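Local structure of arsenite methyltransferase (Chlamydomonas reinhardtii, 5EVJ) at residues A[61-64]-A[65-69]; A[51-54]-A[55-58]; A[274-277]-A[278-282]. The protein probably catalyses the stepwise methylation of trivalent arsenic, with S-adenosyl-L-methionine as methyl donor. The protein carries 15 engineered substitutions. All coordinates share one frame; numbering follows the deposited sequence.

Interaction 1. Residues A[61-64]-A[65-69]; sequences ADVP and TEVKE
K68 of helix 65-69 folds back past V63. Its CB leaves the helix with CG anti to the carbonyl carbon (chi1 -77°), which swings the chain toward V63. CG then rests 3.9 Å from V63 CG1. The chain continues extended to CD and bends there (chi3 -76°). The bend lays CE 3.3 Å from V63 O, so the aliphatic part of the lysine runs past this carbonyl. At the tip, NZ makes a weak hydrogen bond to L60 O, at the end of the preceding helix.

V67, the residue before K68, faces the loop with both methyl branches. Its CG1 meets V63 CG1 at 3.7 Å, and the two valines are set nearly perpendicular. Its other branch, CG2, lies 3.9 Å from P64 CG. Here the proline and valine side chains run alongside each other in the same direction. Both valines are buried.

The backbone closes the turn through P64 O. It accepts K68 N at 3.2 Å, in the carbonyl plane. It also takes V67 N in a weak, bent bond.

The contact joins the loop after helix 54-61 to helix 65-69. Y99 of helix 96-104 packs on V63, P64 and V67. V123 of helix 118-126 also touches V67, and Y131 of helix 128-135 touches P64. The turn is thus wedged among three helices of the methyltransferase domain.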
loop_
_atom_site.group_PDB
_atom_site.type_symbol
_atom_site.label_atom_id
_atom_site.label_comp_id
_atom_site.label_asym_id
_atom_site.label_seq_id
_atom_site.Cartn_x
_atom_site.Cartn_y
_atom_site.Cartn_z
ATOM N N ALA A 61 -19.560 2.010 -6.038
ATOM C CA ALA A 61 -20.874 2.125 -6.696
ATOM C C ALA A 61 -21.062 3.536 -7.295
ATOM O O ALA A 61 -21.643 3.680 -8.355
ATOM C CB ALA A 61 -22.011 1.806 -5.730
ATOM N N ASP A 62 -20.528 4.539 -6.600
ATOM C CA ASP A 62 -20.781 5.950 -6.859
ATOM C C ASP A 62 -19.706 6.688 -7.629
ATOM O O ASP A 62 -19.783 7.885 -7.666
ATOM C CB ASP A 62 -20.897 6.708 -5.536
ATOM C CG ASP A 62 -22.193 6.460 -4.821
ATOM O OD1 ASP A 62 -23.206 6.212 -5.483
ATOM O OD2 ASP A 62 -22.198 6.528 -3.588
ATOM N N VAL A 63 -18.682 5.988 -8.124
ATOM C CA VAL A 63 -17.582 6.554 -8.881
ATOM C C VAL A 63 -18.033 6.566 -10.349
ATOM O O VAL A 63 -18.569 5.576 -10.830
ATOM C CB VAL A 63 -16.307 5.648 -8.731
ATOM C CG1 VAL A 63 -15.210 5.991 -9.737
ATOM C CG2 VAL A 63 -15.730 5.680 -7.307
ATOM N N PRO A 64 -17.795 7.671 -11.076
ATOM C CA PRO A 64 -18.249 7.777 -12.465
ATOM C C PRO A 64 -17.774 6.597 -13.276
ATOM O O PRO A 64 -16.562 6.359 -13.380
ATOM C CB PRO A 64 -17.525 9.028 -12.991
ATOM C CG PRO A 64 -17.158 9.805 -11.779
ATOM C CD PRO A 64 -16.990 8.835 -10.655
ATOM N N THR A 65 -18.726 5.879 -13.857
ATOM C CA THR A 65 -18.463 4.767 -14.763
ATOM C C THR A 65 -17.182 4.937 -15.614
ATOM O O THR A 65 -16.363 4.003 -15.749
ATOM C CB THR A 65 -19.681 4.570 -15.703
ATOM O OG1 THR A 65 -20.820 4.166 -14.925
ATOM C CG2 THR A 65 -19.389 3.476 -16.700
ATOM N N GLU A 66 -17.016 6.122 -16.190
ATOM C CA GLU A 66 -15.914 6.356 -17.108
ATOM C C GLU A 66 -14.603 6.371 -16.326
ATOM O O GLU A 66 -13.548 6.018 -16.850
ATOM C CB GLU A 66 -16.087 7.699 -17.823
ATOM C CG GLU A 66 -15.118 7.838 -18.989
ATOM C CD GLU A 66 -14.761 9.276 -19.339
ATOM O OE1 GLU A 66 -14.938 10.183 -18.490
ATOM O OE2 GLU A 66 -14.288 9.498 -20.473
ATOM N N VAL A 67 -14.659 6.847 -15.085
ATOM C CA VAL A 67 -13.469 6.892 -14.269
ATOM C C VAL A 67 -12.959 5.461 -13.973
ATOM O O VAL A 67 -11.720 5.212 -14.022
ATOM C CB VAL A 67 -13.690 7.731 -12.996
ATOM C CG1 VAL A 67 -12.595 7.429 -12.002
ATOM C CG2 VAL A 67 -13.667 9.219 -13.347
ATOM N N LYS A 68 -13.914 4.553 -13.705
ATOM C CA LYS A 68 -13.674 3.095 -13.544
ATOM C C LYS A 68 -13.332 2.343 -14.843
ATOM O O LYS A 68 -12.282 1.684 -14.937
ATOM C CB LYS A 68 -14.895 2.384 -12.976
ATOM C CG LYS A 68 -15.132 2.560 -11.491
ATOM C CD LYS A 68 -16.393 1.792 -11.032
ATOM C CE LYS A 68 -17.694 2.501 -11.430
ATOM N NZ LYS A 68 -18.825 1.738 -10.851
ATOM N N GLU A 69 -14.227 2.392 -15.829
ATOM C CA GLU A 69 -13.966 1.661 -17.075
ATOM C C GLU A 69 -12.558 1.884 -17.633
ATOM O O GLU A 69 -12.004 1.008 -18.291
ATOM C CB GLU A 69 -14.976 2.026 -18.137
ATOM C CG GLU A 69 -16.243 1.196 -18.077
ATOM C CD GLU A 69 -17.277 1.693 -19.069
ATOM O OE1 GLU A 69 -17.224 2.888 -19.461
ATOM O OE2 GLU A 69 -18.140 0.884 -19.454
#

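Interaction 2. Residues A[51-54]-A[55-58]; sequences APPP and AVRA
R57 reaches back past P52 from the first turn of helix 54-61 and lays its guanidinium over P54. CG is anti to the carbonyl carbon (chi1 -67°), and CG packs 4.0 Å from P52 CB. The arginine chain passes square to the proline ring here. A bend at chi3 (-79°) then turns the guanidinium toward the start of the helix. NE makes a weak hydrogen bond to P52 O at 3.4 Å. One face of the guanidinium lies over P54, with NH1 3.6 Å from P54 CA, near the rim of the group. This is apolar cover for the flat group, not a polar bond.

The backbone of P54 takes part too. Its O accepts A58 N at 2.7 Å in a nearly straight bond. P52 has a second neighbour, V56, whose CG1 meets P52 CB at 4.0 Å. N76, in a loop, touches both P52 and V56.

P53 O accepts R57 N at 3.2 Å and, weakly, V56 N. A proline in the first turn costs no helical bond, because a nitrogen at this position has no carbonyl of an earlier turn to pair with. An N-cap residue, P53, followed by proline at the first helical position, P54, is a common way to begin a helix.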
loop_
_atom_site.group_PDB
_atom_site.type_symbol
_atom_site.label_atom_id
_atom_site.label_comp_id
_atom_site.label_asym_id
_atom_site.label_seq_id
_atom_site.Cartn_x
_atom_site.Cartn_y
_atom_site.Cartn_z
ATOM N N ALA A 51 -13.829 -9.467 -4.420
ATOM C CA ALA A 51 -14.399 -9.248 -3.049
ATOM C C ALA A 51 -13.530 -8.248 -2.264
ATOM O O ALA A 51 -12.614 -8.665 -1.537
ATOM C CB ALA A 51 -14.546 -10.569 -2.286
ATOM N N PRO A 52 -13.764 -6.927 -2.483
ATOM C CA PRO A 52 -13.288 -5.804 -1.656
ATOM C C PRO A 52 -14.112 -5.663 -0.373
ATOM O O PRO A 52 -15.267 -6.067 -0.372
ATOM C CB PRO A 52 -13.564 -4.581 -2.549
ATOM C CG PRO A 52 -13.557 -5.116 -3.930
ATOM C CD PRO A 52 -14.216 -6.454 -3.808
ATOM N N PRO A 53 -13.543 -5.055 0.699
ATOM C CA PRO A 53 -14.341 -4.719 1.901
ATOM C C PRO A 53 -15.572 -3.840 1.529
ATOM O O PRO A 53 -15.502 -3.083 0.563
ATOM C CB PRO A 53 -13.359 -3.939 2.798
ATOM C CG PRO A 53 -11.991 -4.187 2.234
ATOM C CD PRO A 53 -12.155 -4.566 0.782
ATOM N N PRO A 54 -16.701 -3.976 2.265
ATOM C CA PRO A 54 -17.984 -3.253 1.999
ATOM C C PRO A 54 -17.841 -1.740 1.744
ATOM O O PRO A 54 -18.386 -1.242 0.750
ATOM C CB PRO A 54 -18.817 -3.478 3.274
ATOM C CG PRO A 54 -17.995 -4.372 4.162
ATOM C CD PRO A 54 -16.833 -4.930 3.374
ATOM N N ALA A 55 -17.099 -1.037 2.614
ATOM C CA ALA A 55 -16.802 0.405 2.397
ATOM C C ALA A 55 -16.237 0.702 0.991
ATOM O O ALA A 55 -16.701 1.613 0.350
ATOM C CB ALA A 55 -15.946 1.024 3.510
ATOM N N VAL A 56 -15.313 -0.111 0.498
ATOM C CA VAL A 56 -14.769 0.071 -0.832
ATOM C C VAL A 56 -15.794 -0.203 -1.928
ATOM O O VAL A 56 -15.899 0.605 -2.863
ATOM C CB VAL A 56 -13.481 -0.764 -1.039
ATOM C CG1 VAL A 56 -12.969 -0.673 -2.487
ATOM C CG2 VAL A 56 -12.396 -0.330 -0.033
ATOM N N ARG A 57 -16.547 -1.311 -1.838
ATOM C CA ARG A 57 -17.662 -1.558 -2.783
ATOM C C ARG A 57 -18.689 -0.415 -2.773
ATOM O O ARG A 57 -19.072 0.063 -3.842
ATOM C CB ARG A 57 -18.386 -2.922 -2.545
ATOM C CG ARG A 57 -17.546 -4.180 -2.846
ATOM C CD ARG A 57 -18.311 -5.520 -2.711
ATOM N NE ARG A 57 -18.481 -5.990 -1.323
ATOM C CZ ARG A 57 -19.572 -5.769 -0.577
ATOM N NH1 ARG A 57 -19.630 -6.218 0.675
ATOM N NH2 ARG A 57 -20.613 -5.086 -1.066
ATOM N N ALA A 58 -19.130 0.013 -1.580
ATOM C CA ALA A 58 -20.081 1.142 -1.445
ATOM C C ALA A 58 -19.549 2.383 -2.178
ATOM O O ALA A 58 -20.268 3.031 -2.923
ATOM C CB ALA A 58 -20.331 1.473 0.035
#

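Interaction 3. Residues A[274-277]-A[278-282]; sequences FKVP and GQIED
V276 packs against both Q279 and I280 across a tight turn. The side chains of V276 and I280 meet almost at 90°. I280 CD1 comes in at the branch point of the valine, 3.9 Å from V276 CB, and is nearly as close to V276 CG2. CG1 of I280 lies anti to its own carbonyl carbon (chi1 -57°), which directs the CG1-CD1 arm back to the valine.

Q279 meets V276 on the other branch. Q279 CG lies 3.6 Å from V276 CG1, and the two chains run at a slant to each other. The glutamine then bends at chi2 (-73°), and its amide leads away from the valine. NE2 is hydrogen-bonded to E330 OE1.

The backbone beneath is a type II beta turn over V276, P277, G278 and Q279. P277 has polyproline II angles, as expected of the second residue, and G278 has a positive phi of 82°. The closing bond runs from Q279 N to V276 O at 2.9 Å, in the carbonyl plane. A water extends the closure. It accepts I280 N at 2.9 Å and donates weakly to V276 O at 3.3 Å.

The turn lies after strand 266-274, and helix 322-329 packs nearby, with N323 and S326 touching I280. T240 and D241 also touch I280.

V276 O thus has two donors, one firm, from Q279 N, and one weak, from the water. Through this one carbonyl the amides of Q279 and of I280 just after the turn are both served, the first directly and the second by way of the water. The bond to E330 OE1 holds the glutamine amide off V276, and only CB and CG of Q279 take part in the apolar contact.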
loop_
_atom_site.group_PDB
_atom_site.type_symbol
_atom_site.label_atom_id
_atom_site.label_comp_id
_atom_site.label_asym_id
_atom_site.label_seq_id
_atom_site.Cartn_x
_atom_site.Cartn_y
_atom_site.Cartn_z
ATOM N N PHE A 274 5.643 0.524 6.449
ATOM C CA PHE A 274 5.476 1.551 7.424
ATOM C C PHE A 274 6.724 2.259 7.606
ATOM O O PHE A 274 7.822 1.618 7.562
ATOM C CB PHE A 274 5.091 0.969 8.775
ATOM C CG PHE A 274 3.658 0.600 8.849
ATOM C CD1 PHE A 274 2.696 1.543 9.286
ATOM C CD2 PHE A 274 3.233 -0.667 8.446
ATOM C CE1 PHE A 274 1.347 1.208 9.343
ATOM C CE2 PHE A 274 1.898 -1.009 8.524
ATOM C CZ PHE A 274 0.919 -0.089 8.977
ATOM N N LYS A 275 6.560 3.556 7.932
ATOM C CA LYS A 275 7.697 4.389 8.226
ATOM C C LYS A 275 7.668 4.840 9.690
ATOM O O LYS A 275 6.866 5.633 10.073
ATOM C CB LYS A 275 7.746 5.573 7.235
ATOM C CG LYS A 275 8.745 6.632 7.650
ATOM C CD LYS A 275 9.035 7.660 6.555
ATOM C CE LYS A 275 9.890 8.891 7.054
ATOM N NZ LYS A 275 10.072 9.903 5.893
ATOM N N VAL A 276 8.574 4.367 10.492
ATOM C CA VAL A 276 8.596 4.815 11.896
ATOM C C VAL A 276 10.045 5.003 12.261
ATOM O O VAL A 276 10.698 4.104 12.810
ATOM C CB VAL A 276 7.853 3.825 12.844
ATOM C CG1 VAL A 276 7.753 4.444 14.210
ATOM C CG2 VAL A 276 6.478 3.460 12.287
ATOM N N PRO A 277 10.585 6.156 11.900
ATOM C CA PRO A 277 12.050 6.324 11.922
ATOM C C PRO A 277 12.686 5.899 13.220
ATOM O O PRO A 277 12.239 6.275 14.297
ATOM C CB PRO A 277 12.248 7.860 11.662
ATOM C CG PRO A 277 11.038 8.219 10.810
ATOM C CD PRO A 277 9.896 7.380 11.423
ATOM N N GLY A 278 13.767 5.140 13.107
ATOM C CA GLY A 278 14.538 4.683 14.291
ATOM C C GLY A 278 13.937 3.449 14.966
ATOM O O GLY A 278 14.565 2.926 15.860
ATOM N N GLN A 279 12.783 2.943 14.510
ATOM C CA GLN A 279 12.068 1.911 15.263
ATOM C C GLN A 279 11.968 0.558 14.576
ATOM O O GLN A 279 11.764 -0.433 15.274
ATOM C CB GLN A 279 10.613 2.371 15.561
ATOM C CG GLN A 279 10.502 3.658 16.406
ATOM C CD GLN A 279 10.883 3.392 17.874
ATOM O OE1 GLN A 279 12.025 3.521 18.212
ATOM N NE2 GLN A 279 9.942 2.909 18.715
ATOM N N ILE A 280 12.033 0.508 13.235
ATOM C CA ILE A 280 11.632 -0.687 12.532
ATOM C C ILE A 280 12.911 -1.530 12.293
ATOM O O ILE A 280 13.893 -1.016 11.740
ATOM C CB ILE A 280 10.891 -0.415 11.184
ATOM C CG1 ILE A 280 9.611 0.466 11.339
ATOM C CG2 ILE A 280 10.486 -1.723 10.531
ATOM C CD1 ILE A 280 8.699 0.022 12.482
ATOM N N GLU A 281 12.935 -2.770 12.793
ATOM C CA GLU A 281 14.202 -3.575 12.845
ATOM C C GLU A 281 14.062 -4.702 11.899
ATOM O O GLU A 281 12.964 -4.952 11.417
ATOM C CB GLU A 281 14.499 -4.082 14.260
ATOM C CG GLU A 281 14.797 -2.931 15.208
ATOM C CD GLU A 281 15.028 -3.387 16.629
ATOM O OE1 GLU A 281 14.060 -3.431 17.408
ATOM O OE2 GLU A 281 16.202 -3.593 17.049
ATOM N N ASP A 282 15.146 -5.366 11.554
ATOM C CA ASP A 282 15.016 -6.470 10.595
ATOM C C ASP A 282 14.824 -7.790 11.266
ATOM O O ASP A 282 14.975 -8.789 10.630
ATOM C CB ASP A 282 16.230 -6.581 9.638
ATOM C CG ASP A 282 17.595 -6.720 10.373
ATOM O OD1 ASP A 282 17.670 -6.986 11.606
ATOM O OD2 ASP A 282 18.663 -6.606 9.678
HETATM O O HOH W 1 12.975 2.268 11.178
#

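Overall arrangement
Along the chain the order is interaction 2, interaction 1, interaction 3. Interactions 2 and 1 follow one another, with two residues between. They belong to the consecutive helices 54-61 and 65-69, and their centres are about 14 Å apart. Both precede strand 86-90, the first strand of the mixed seven-stranded sheet. Interaction 3 follows strand 266-274 of that sheet. Its centre is about 30 Å from that of interaction 2 and 37 Å from that of interaction 1, on the opposite side of the chain's centre. Of the three local contacts, two therefore lie close together on the segment leading into the Rossmann-like sheet. The third is at the exit from it, beside helix 322-329, and touches neither of the others.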